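Side-chain contacts in ficolin-3 (Homo sapiens, PDB 2J5Z), which probably recognises sugars on microbial surfaces in innate immunity, binding galactose through a calcium-containing fibrinogen-like domain: residues Arg67-Ser70 with Ser71-Gly75; Phe153-Tyr156 with Asp157-His160. One frame throughout, in Å; residues are numbered along the deposited sequence.

Contact 1: residues Arg67-Ser70 with Ser71-Gly75; sequences RSWS and SYRAG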
loop_
_atom_site.group_PDB
_atom_site.type_symbol
_atom_site.label_atom_id
_atom_site.label_comp_id
_atom_site.label_asym_id
_atom_site.label_seq_id
_atom_site.Cartn_x
_atom_site.Cartn_y
_atom_site.Cartn_z
ATOM N N ARG A 67 -1.373 -23.026 5.632
ATOM C CA ARG A 67 -2.389 -23.199 4.610
ATOM C C ARG A 67 -2.184 -24.445 3.771
ATOM O O ARG A 67 -1.118 -25.072 3.796
ATOM C CB ARG A 67 -2.424 -21.981 3.684
ATOM C CG ARG A 67 -2.496 -20.654 4.397
ATOM C CD ARG A 67 -3.925 -20.160 4.543
ATOM N NE ARG A 67 -3.908 -18.750 4.917
ATOM C CZ ARG A 67 -4.385 -17.751 4.187
ATOM N NH1 ARG A 67 -4.981 -17.976 3.015
ATOM N NH2 ARG A 67 -4.292 -16.514 4.660
ATOM N N SER A 68 -3.210 -24.761 2.993
ATOM C CA SER A 68 -3.324 -26.018 2.291
ATOM C C SER A 68 -2.581 -25.993 0.972
ATOM O O SER A 68 -2.130 -24.937 0.517
ATOM C CB SER A 68 -4.785 -26.286 1.993
ATOM O OG SER A 68 -5.257 -25.305 1.087
ATOM N N TRP A 69 -2.494 -27.169 0.359
ATOM C CA TRP A 69 -1.864 -27.336 -0.941
ATOM C C TRP A 69 -2.406 -26.339 -1.951
ATOM O O TRP A 69 -1.631 -25.684 -2.666
ATOM C CB TRP A 69 -2.080 -28.772 -1.449
ATOM C CG TRP A 69 -1.391 -29.027 -2.725
ATOM C CD1 TRP A 69 -1.934 -29.007 -3.972
ATOM C CD2 TRP A 69 -0.005 -29.319 -2.890
ATOM N NE1 TRP A 69 -0.961 -29.264 -4.911
ATOM C CE2 TRP A 69 0.232 -29.462 -4.268
ATOM C CE3 TRP A 69 1.065 -29.463 -2.003
ATOM C CZ2 TRP A 69 1.497 -29.753 -4.782
ATOM C CZ3 TRP A 69 2.316 -29.757 -2.517
ATOM C CH2 TRP A 69 2.523 -29.894 -3.883
ATOM N N SER A 70 -3.737 -26.218 -2.007
ATOM C CA SER A 70 -4.382 -25.382 -3.027
ATOM C C SER A 70 -4.077 -23.913 -2.817
ATOM O O SER A 70 -3.893 -23.160 -3.781
ATOM C CB SER A 70 -5.897 -25.613 -3.062
ATOM O OG SER A 70 -6.484 -25.304 -1.807
ATOM N N SER A 71 -4.029 -23.512 -1.552
ATOM C CA SER A 71 -3.652 -22.157 -1.164
ATOM C C SER A 71 -2.205 -21.850 -1.552
ATOM O O SER A 71 -1.921 -20.808 -2.135
ATOM C CB SER A 71 -3.835 -21.972 0.341
ATOM O OG SER A 71 -5.212 -21.886 0.674
ATOM N N TYR A 72 -1.291 -22.763 -1.242
ATOM C CA TYR A 72 0.092 -22.563 -1.648
ATOM C C TYR A 72 0.238 -22.592 -3.157
ATOM O O TYR A 72 1.096 -21.904 -3.713
ATOM C CB TYR A 72 1.041 -23.555 -0.952
ATOM C CG TYR A 72 1.496 -22.978 0.349
ATOM C CD1 TYR A 72 2.516 -22.026 0.385
ATOM C CD2 TYR A 72 0.832 -23.281 1.538
ATOM C CE1 TYR A 72 2.909 -21.449 1.568
ATOM C CE2 TYR A 72 1.216 -22.704 2.743
ATOM C CZ TYR A 72 2.256 -21.769 2.739
ATOM O OH TYR A 72 2.689 -21.167 3.898
ATOM N N ARG A 73 -0.600 -23.375 -3.831
ATOM C CA ARG A 73 -0.512 -23.479 -5.283
ATOM C C ARG A 73 -0.881 -22.166 -5.969
ATOM O O ARG A 73 -0.207 -21.725 -6.895
ATOM C CB ARG A 73 -1.424 -24.606 -5.806
ATOM C CG ARG A 73 -1.525 -24.671 -7.331
ATOM C CD ARG A 73 -2.413 -25.864 -7.784
ATOM N NE ARG A 73 -3.794 -25.630 -7.365
ATOM C CZ ARG A 73 -4.613 -26.554 -6.861
ATOM N NH1 ARG A 73 -4.190 -27.805 -6.663
ATOM N NH2 ARG A 73 -5.857 -26.206 -6.521
ATOM N N ALA A 74 -1.968 -21.558 -5.501
ATOM C CA ALA A 74 -2.561 -20.383 -6.126
ATOM C C ALA A 74 -1.978 -19.077 -5.597
ATOM O O ALA A 74 -2.081 -18.038 -6.245
ATOM C CB ALA A 74 -4.070 -20.399 -5.877
ATOM N N GLY A 75 -1.396 -19.132 -4.409
ATOM C CA GLY A 75 -0.914 -17.929 -3.728
ATOM C C GLY A 75 -1.947 -17.373 -2.757
ATOM O O GLY A 75 -3.147 -17.644 -2.899
HETATM O O HOH W 1 -5.629 -23.112 3.164
HETATM O O HOH W 2 -5.593 -23.559 -6.177
HETATM O O HOH W 3 -7.419 -22.648 -1.787
#
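This is a local contact at the N-terminal end of the short helix 69-74, where Ser68 caps Ser71, on the surface of the fibrinogen-like domain. Ser68 is the N-cap residue. Its OG sits between the backbone N and the carbonyl carbon, chi1 65°, which turns it toward the amide of Ser71. There it accepts a weak bond from Ser71 N, 3.4 Å from Ser68 OG. Water 1 accepts from Ser68 N and is hydrogen-bonded to Ser71 OG.

The first helical bond follows, from Tyr72 N to Ser68 O at 2.9 Å, and it is close to straight. Arg73 N to Trp69 O and Ala74 N to Ser70 O continue the pattern. The Tyr72 ring lies beside Arg67, with Arg67 O at its edge and in its plane, and Arg67 CB 3.8 Å from Tyr72 CE2. The Tyr72 hydroxyl is hydrogen-bonded to Phe65 O. The far end of Arg67 leads away to a salt bridge with Asp46 of the second subunit.

One turn on, the Arg73 chain runs straight as far as CD and bends at chi3, 67°. Its guanidinium turns back over Ser70, whose CA lies over one face. Arg73 NH1 comes to the edge of the Trp69 indole, 3.7 Å from Trp69 CD1, with the two planes 77° apart. Glu125 accepts from both Trp69 NE1 and Arg73 NH1. Water 2 accepts from Arg73 NH2 and donates to Ser70 O.

The weak capping bond and the water bridge thus supplement the backbone bond at the helix start, while a shared carboxylate probably offsets the arginine charge and ties Trp69 to Arg73.

Contact 2: residues Phe153-Tyr156 with Asp157-His160; sequences FTTY and DADH. With CA (calcium ion), chain D.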
loop_
_atom_site.group_PDB
_atom_site.type_symbol
_atom_site.label_atom_id
_atom_site.label_comp_id
_atom_site.label_asym_id
_atom_site.label_seq_id
_atom_site.Cartn_x
_atom_site.Cartn_y
_atom_site.Cartn_z
ATOM N N PHE A 153 7.402 -30.072 -2.311
ATOM C CA PHE A 153 6.741 -29.212 -1.344
ATOM C C PHE A 153 5.726 -30.069 -0.588
ATOM O O PHE A 153 5.079 -30.940 -1.197
ATOM C CB PHE A 153 6.031 -28.094 -2.118
ATOM C CG PHE A 153 5.728 -26.869 -1.300
ATOM C CD1 PHE A 153 6.730 -25.968 -0.982
ATOM C CD2 PHE A 153 4.422 -26.589 -0.902
ATOM C CE1 PHE A 153 6.458 -24.820 -0.261
ATOM C CE2 PHE A 153 4.136 -25.438 -0.171
ATOM C CZ PHE A 153 5.152 -24.551 0.151
ATOM N N THR A 154 5.594 -29.849 0.723
ATOM C CA THR A 154 4.501 -30.475 1.504
ATOM C C THR A 154 3.731 -29.471 2.345
ATOM O O THR A 154 4.290 -28.499 2.882
ATOM C CB THR A 154 4.881 -31.760 2.356
ATOM O OG1 THR A 154 4.896 -31.495 3.772
ATOM C CG2 THR A 154 6.144 -32.376 1.903
ATOM N N THR A 155 2.424 -29.701 2.390
ATOM C CA THR A 155 1.509 -28.928 3.211
ATOM C C THR A 155 0.796 -29.902 4.153
ATOM O O THR A 155 0.984 -31.114 4.064
ATOM C CB THR A 155 0.462 -28.208 2.342
ATOM O OG1 THR A 155 -0.223 -29.160 1.522
ATOM C CG2 THR A 155 1.141 -27.181 1.422
ATOM N N TYR A 156 -0.035 -29.384 5.046
ATOM C CA TYR A 156 -0.681 -30.262 6.011
ATOM C C TYR A 156 -1.601 -31.302 5.358
ATOM O O TYR A 156 -1.819 -32.383 5.915
ATOM C CB TYR A 156 -1.395 -29.451 7.108
ATOM C CG TYR A 156 -2.565 -28.623 6.626
ATOM C CD1 TYR A 156 -3.740 -29.227 6.212
ATOM C CD2 TYR A 156 -2.497 -27.236 6.610
ATOM C CE1 TYR A 156 -4.811 -28.476 5.775
ATOM C CE2 TYR A 156 -3.567 -26.475 6.176
ATOM C CZ TYR A 156 -4.716 -27.099 5.760
ATOM O OH TYR A 156 -5.787 -26.351 5.328
ATOM N N ASP A 157 -2.108 -31.005 4.164
ATOM C CA ASP A 157 -2.986 -31.927 3.456
ATOM C C ASP A 157 -2.315 -32.565 2.244
ATOM O O ASP A 157 -2.980 -33.133 1.375
ATOM C CB ASP A 157 -4.276 -31.216 3.028
ATOM C CG ASP A 157 -4.025 -30.091 2.038
ATOM O OD1 ASP A 157 -2.967 -29.430 2.143
ATOM O OD2 ASP A 157 -4.886 -29.881 1.153
ATOM N N ALA A 158 -0.991 -32.466 2.178
ATOM C CA ALA A 158 -0.250 -33.101 1.097
ATOM C C ALA A 158 1.153 -33.470 1.566
ATOM O O ALA A 158 2.108 -32.714 1.357
ATOM C CB ALA A 158 -0.208 -32.201 -0.128
ATOM N N ASP A 159 1.260 -34.637 2.210
ATOM C CA ASP A 159 2.524 -35.089 2.801
ATOM C C ASP A 159 3.420 -35.765 1.767
ATOM O O ASP A 159 3.112 -36.851 1.272
ATOM C CB ASP A 159 2.255 -36.028 3.985
ATOM C CG ASP A 159 3.528 -36.424 4.746
ATOM O OD1 ASP A 159 4.656 -36.154 4.271
ATOM O OD2 ASP A 159 3.400 -37.029 5.840
ATOM N N HIS A 160 4.531 -35.109 1.440
ATOM C CA HIS A 160 5.460 -35.626 0.441
ATOM C C HIS A 160 6.871 -35.726 0.998
ATOM O O HIS A 160 7.811 -35.972 0.250
ATOM C CB HIS A 160 5.490 -34.716 -0.793
ATOM C CG HIS A 160 4.147 -34.488 -1.417
ATOM N ND1 HIS A 160 3.390 -35.512 -1.949
ATOM C CD2 HIS A 160 3.431 -33.353 -1.606
ATOM C CE1 HIS A 160 2.264 -35.017 -2.434
ATOM N NE2 HIS A 160 2.266 -33.710 -2.241
HETATM CA CA CA D . 5.732 -37.915 5.757
HETATM O O HOH W 4 4.445 -39.934 6.080
HETATM O O HOH W 5 6.347 -39.031 3.774
#
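Thr155 and Ala158 pair across a type I beta turn, joined by two backbone hydrogen bonds. Ala158 N lies 3.0 Å from Thr155 O, and Thr155 N lies 3.2 Å from Ala158 O. Both donors stand above the carbonyl planes. The pair forms a single antiparallel bridge.

Among the side chains, Thr155 OG1 donates to Asp157 OD1 at 2.8 Å. The two side chains lie side by side and point the same way. The hydroxyl meets Asp157 OD1 on its anti side, 31° out of the carboxylate plane. Asp157 OD1 also sits over one face of the Tyr156 ring.

Nonpolar and edge contacts flank the turn. Thr154 CG2 packs 3.6 Å from His160 CB. The imidazole of His160 brings its edge to Phe153 O, with His160 CD2 3.0 Å away. Phe153 O is buried and has no hydrogen-bond partner. His128 stacks on the His160 ring.

The CB of Asp159 points away from residues 153-156, and its carboxylate binds the calcium ion through OD1 and OD2, each 2.5 Å from the metal. Waters 4 and 5, Asp161 OD1 and the backbone oxygens of Ser163 and Ser165 complete the site. The turn and the residues after it form the start of the calcium site characteristic of fibrinogen-like domains.

Overall arrangement
Contact 1 comes first along the chain, on helix 69-74. Contact 2 follows in the long loop between strand 131-133 and helix 167-171. Their centres are 10 Å apart, on the same side of the chain's centre, and both belong to the fibrinogen-like domain. They touch directly: Trp69 N probably donates to Asp157 OD1, 2.9 Å away, which links the helix start to the beta turn. The Trp69 and His160 rings meet edge-to-face, and Tyr72 packs against Phe153. Contact 1 also reaches the second subunit, whereas contact 2 carries a calcium ligand. The segment 67-75 thus touches both a neighbouring subunit and the loop region that holds the calcium.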